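Local coordinates for CrmK (Actinoalloteichus sp. WH1-2216-6, PDB 5I1V), which is a flavin-dependent oxidase with covalently bound FAD that takes part in recycling a shunt product during caerulomycin biosynthesis, at residues 421-424 with 425-428; 430-434 with 435-439. All coordinates share one frame; numbering follows the deposited sequence.

Interaction 1 of 2, residues 421-424 with 425-428; sequences IREI and YRDI
A chi1 of 175° in Arg426 puts CG opposite the main-chain nitrogen, and the bend at chi3 (52°) brings the guanidinium alongside Glu423. There NH2 of Arg426 lies 3.7 Å from CG of Glu423, an oblique approach to the methylene. The two side chains run alongside each other, and the carboxylate and guanidinium planes are only 25° apart. Even so, OE2 of Glu423 is 4.1 Å from NH2 of Arg426, too far for a salt bridge, and any attraction is probably only electrostatic at a distance; OE1 of Glu423 has a long, weak ion pair with Arg365. The closer charged partner of Arg426 is its neighbour in sequence: NE donates to OD1 of Asp427 over 3.2 Å, reaching the syn side of that oxygen from above the carboxylate plane. OD2 of Asp427 bonds to His362, so both of its oxygens are held.

On the buried side Ile424 and Ile428 point the same way, one turn apart, and CG1 of Ile424 meets CD1 of Ile428 at 3.7 Å. Four successive i to i+4 backbone bonds tie the two turns together, from Tyr425 N to Ile421 O (3.2 Å) through Ile428 N to Ile424 O (3.0 Å), as in a regular alpha-helix.

This is the C-terminal part of helix 414-428. Ile424 and Ile428 face helix 353-364, whereas Ile421 rests on strands 339-347 and 400-408. Tyr425 meets Tyr404 of strand 400-408 edge-to-face, and its hydroxyl bonds to Ser344 O in strand 339-347.

Interaction 2 of 2, residues 430-434 with 435-439; sequences SATGG and VPTPD
The flat carbonyl group of Val435 receives the hydroxyl of Thr432, which stands 21° off the carbonyl plane with OG1 only 2.6 Å from Val435 O. A second flat group, the carboxylate of Asp439, turns OD2 to the methyl CG2 of Thr432 at 3.8 Å, the two side chains arriving from opposite directions. Thr432 and Val435 are the first and last residues of a type I' beta turn, and Val435 also begins an inverse gamma turn centred on Pro436.

Gly433 and Gly434 occupy the central positions of the first turn. Both have positive phi, a conformation that glycine adopts readily. The closing bond from Val435 N to Thr432 O is weak at 3.3 Å, although nearly straight at 170°. The shorter hydroxyl bond therefore reinforces the closure through a side chain. It depends on a chi1 of 57° at Thr432, which sets OG1 between the backbone N and the carbonyl carbon. OG1 also lies within hydrogen-bonding range of the carbonyl oxygen of His429, the residue that follows the helix, but its single proton can serve only one of the two carbonyls fully at a time. Val435 O, in turn, is gripped twice, since Thr437 N completes the gamma turn by a weak bond of 3.0 Å.

Gly433 forms backbone hydrogen bonds with Thr461, and Val435 packs against Leu454, Asn460 and Ser462. OD1 of Asp439 accepts from the backbone N of Val441 and of Asn442, at the start of strand 442-444.

Thr437 lies across Thr432 at a slant, with its OG1 3.4 Å from Thr432 CB and its CG2 3.8 Å from Thr432 O.

In the fold
Interactions 1 and 2 follow each other along the chain, with centres about 11 Å apart: the end of helix 414-428 runs into the turn that carries the chain to strand 442-444, the last strand of the eight-stranded sheet. Tyr425 packs back onto this loop, its CD2 3.5 Å from Gly434 O, and CG of Arg426 lies 4.0 Å from Gly434 CA. Neither contact reaches the flavin. The side chain of Ile421 is about 13 Å from the bound FAD, and that of Tyr425 about 9 Å from the side chain of Tyr446, an FAD-binding residue just beyond strand 442-444. Interaction 2 lies away from the cofactor-binding residues.

Interaction 1 of 2, residues 421-424 with 425-428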
loop_
_atom_site.group_PDB
_atom_site.type_symbol
_atom_site.label_atom_id
_atom_site.label_comp_id
_atom_site.label_asym_id
_atom_site.label_seq_id
_atom_site.Cartn_x
_atom_site.Cartn_y
_atom_site.Cartn_z
ATOM N N ILE A 421 26.422 6.273 -5.736
ATOM C CA ILE A 421 25.971 6.889 -4.494
ATOM C C ILE A 421 27.144 7.139 -3.546
ATOM O O ILE A 421 27.164 8.135 -2.842
ATOM C CB ILE A 421 24.833 6.076 -3.821
ATOM C CG1 ILE A 421 24.203 6.910 -2.715
ATOM C CG2 ILE A 421 25.294 4.696 -3.306
ATOM C CD1 ILE A 421 22.884 6.329 -2.185
ATOM N N ARG A 422 28.151 6.262 -3.547
ATOM C CA ARG A 422 29.300 6.473 -2.700
ATOM C C ARG A 422 30.113 7.692 -3.096
ATOM O O ARG A 422 30.581 8.451 -2.241
ATOM C CB ARG A 422 30.174 5.251 -2.684
ATOM C CG ARG A 422 29.618 4.172 -1.770
ATOM C CD ARG A 422 30.250 2.841 -2.083
ATOM N NE ARG A 422 29.795 1.853 -1.140
ATOM C CZ ARG A 422 29.977 0.555 -1.295
ATOM N NH1 ARG A 422 30.624 0.082 -2.361
ATOM N NH2 ARG A 422 29.524 -0.262 -0.365
ATOM N N GLU A 423 30.264 7.861 -4.402
ATOM C CA GLU A 423 31.076 8.960 -4.939
ATOM C C GLU A 423 30.377 10.311 -4.803
ATOM O O GLU A 423 31.012 11.284 -4.382
ATOM C CB GLU A 423 31.474 8.650 -6.385
ATOM C CG GLU A 423 32.539 7.558 -6.410
ATOM C CD GLU A 423 33.172 7.289 -7.776
ATOM O OE1 GLU A 423 32.626 7.751 -8.813
ATOM O OE2 GLU A 423 34.198 6.549 -7.804
ATOM N N ILE A 424 29.072 10.372 -5.092
ATOM C CA ILE A 424 28.363 11.643 -4.908
ATOM C C ILE A 424 28.419 12.097 -3.460
ATOM O O ILE A 424 28.633 13.281 -3.195
ATOM C CB ILE A 424 26.925 11.661 -5.430
ATOM C CG1 ILE A 424 26.336 13.075 -5.294
ATOM C CG2 ILE A 424 26.014 10.639 -4.723
ATOM C CD1 ILE A 424 25.001 13.250 -6.010
ATOM N N TYR A 425 28.216 11.164 -2.511
ATOM C CA TYR A 425 28.178 11.510 -1.101
ATOM C C TYR A 425 29.573 11.874 -0.633
ATOM O O TYR A 425 29.735 12.807 0.148
ATOM C CB TYR A 425 27.649 10.312 -0.323
ATOM C CG TYR A 425 27.395 10.452 1.140
ATOM C CD1 TYR A 425 26.126 10.813 1.610
ATOM C CD2 TYR A 425 28.363 10.092 2.066
ATOM C CE1 TYR A 425 25.865 10.863 2.984
ATOM C CE2 TYR A 425 28.103 10.145 3.422
ATOM C CZ TYR A 425 26.847 10.527 3.865
ATOM O OH TYR A 425 26.635 10.517 5.212
ATOM N N ARG A 426 30.580 11.153 -1.105
ATOM C CA ARG A 426 31.943 11.464 -0.697
ATOM C C ARG A 426 32.346 12.840 -1.211
ATOM O O ARG A 426 32.907 13.623 -0.476
ATOM C CB ARG A 426 32.968 10.447 -1.184
ATOM C CG ARG A 426 34.392 10.886 -0.823
ATOM C CD ARG A 426 35.446 10.206 -1.668
ATOM N NE ARG A 426 35.190 10.328 -3.097
ATOM C CZ ARG A 426 35.632 9.461 -4.012
ATOM N NH1 ARG A 426 36.374 8.399 -3.656
ATOM N NH2 ARG A 426 35.328 9.650 -5.297
ATOM N N ASP A 427 32.037 13.125 -2.461
ATOM C CA ASP A 427 32.435 14.405 -3.057
ATOM C C ASP A 427 31.722 15.569 -2.401
ATOM O O ASP A 427 32.363 16.564 -2.043
ATOM C CB ASP A 427 32.180 14.381 -4.552
ATOM C CG ASP A 427 33.176 13.494 -5.304
ATOM O OD1 ASP A 427 34.135 12.956 -4.687
ATOM O OD2 ASP A 427 32.997 13.350 -6.535
ATOM N N ILE A 428 30.408 15.420 -2.175
ATOM C CA ILE A 428 29.666 16.455 -1.469
ATOM C C ILE A 428 30.333 16.706 -0.106
ATOM O O ILE A 428 30.428 17.865 0.315
ATOM C CB ILE A 428 28.149 16.158 -1.400
ATOM C CG1 ILE A 428 27.523 16.443 -2.748
ATOM C CG2 ILE A 428 27.452 17.011 -0.345
ATOM C CD1 ILE A 428 26.110 15.933 -2.895
#

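Interaction 2 of 2, residues 430-434 with 435-439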
loop_
_atom_site.group_PDB
_atom_site.type_symbol
_atom_site.label_atom_id
_atom_site.label_comp_id
_atom_site.label_asym_id
_atom_site.label_seq_id
_atom_site.Cartn_x
_atom_site.Cartn_y
_atom_site.Cartn_z
ATOM N N SER A 430 33.658 16.201 0.784
ATOM C CA SER A 430 35.122 16.046 0.686
ATOM C C SER A 430 35.905 16.941 1.656
ATOM O O SER A 430 37.035 16.609 2.025
ATOM C CB SER A 430 35.623 16.244 -0.753
ATOM O OG SER A 430 35.298 17.522 -1.231
ATOM N N ALA A 431 35.317 18.043 2.104
ATOM C CA ALA A 431 36.000 18.881 3.094
ATOM C C ALA A 431 36.045 18.255 4.492
ATOM O O ALA A 431 36.798 18.700 5.336
ATOM C CB ALA A 431 35.364 20.266 3.159
ATOM N N THR A 432 35.230 17.233 4.743
ATOM C CA THR A 432 35.175 16.595 6.045
ATOM C C THR A 432 35.336 15.081 5.888
ATOM O O THR A 432 34.559 14.308 6.456
ATOM C CB THR A 432 33.823 16.903 6.763
ATOM O OG1 THR A 432 32.730 16.475 5.939
ATOM C CG2 THR A 432 33.676 18.426 7.055
ATOM N N GLY A 433 36.308 14.659 5.083
ATOM C CA GLY A 433 36.680 13.247 4.987
ATOM C C GLY A 433 35.594 12.324 4.460
ATOM O O GLY A 433 35.587 11.128 4.779
ATOM N N GLY A 434 34.692 12.882 3.661
ATOM C CA GLY A 434 33.673 12.107 2.960
ATOM C C GLY A 434 32.412 11.803 3.766
ATOM O O GLY A 434 31.540 11.105 3.277
ATOM N N VAL A 435 32.308 12.329 4.984
ATOM C CA VAL A 435 31.134 12.092 5.843
ATOM C C VAL A 435 30.643 13.386 6.491
ATOM O O VAL A 435 31.415 14.363 6.612
ATOM C CB VAL A 435 31.471 11.075 6.933
ATOM C CG1 VAL A 435 31.892 9.771 6.305
ATOM C CG2 VAL A 435 32.582 11.588 7.833
ATOM N N PRO A 436 29.373 13.407 6.943
ATOM C CA PRO A 436 28.835 14.572 7.657
ATOM C C PRO A 436 29.235 14.592 9.121
ATOM O O PRO A 436 28.411 14.318 10.011
ATOM C CB PRO A 436 27.313 14.377 7.530
ATOM C CG PRO A 436 27.161 12.897 7.555
ATOM C CD PRO A 436 28.340 12.355 6.778
ATOM N N THR A 437 30.492 14.947 9.387
ATOM C CA THR A 437 31.016 15.030 10.738
ATOM C C THR A 437 30.276 16.146 11.480
ATOM O O THR A 437 30.185 17.255 10.938
ATOM C CB THR A 437 32.507 15.454 10.697
ATOM O OG1 THR A 437 32.604 16.699 9.977
ATOM C CG2 THR A 437 33.321 14.429 9.997
ATOM N N PRO A 438 29.778 15.891 12.702
ATOM C CA PRO A 438 29.043 16.972 13.347
ATOM C C PRO A 438 29.901 18.218 13.548
ATOM O O PRO A 438 30.964 18.128 14.154
ATOM C CB PRO A 438 28.641 16.380 14.704
ATOM C CG PRO A 438 28.549 14.914 14.451
ATOM C CD PRO A 438 29.539 14.596 13.375
ATOM N N ASP A 439 29.436 19.346 13.014
ATOM C CA ASP A 439 30.163 20.610 13.084
ATOM C C ASP A 439 29.151 21.743 12.936
ATOM O O ASP A 439 27.973 21.568 13.259
ATOM C CB ASP A 439 31.273 20.654 12.007
ATOM C CG ASP A 439 30.722 20.567 10.584
ATOM O OD1 ASP A 439 29.563 20.964 10.361
ATOM O OD2 ASP A 439 31.439 20.090 9.674
#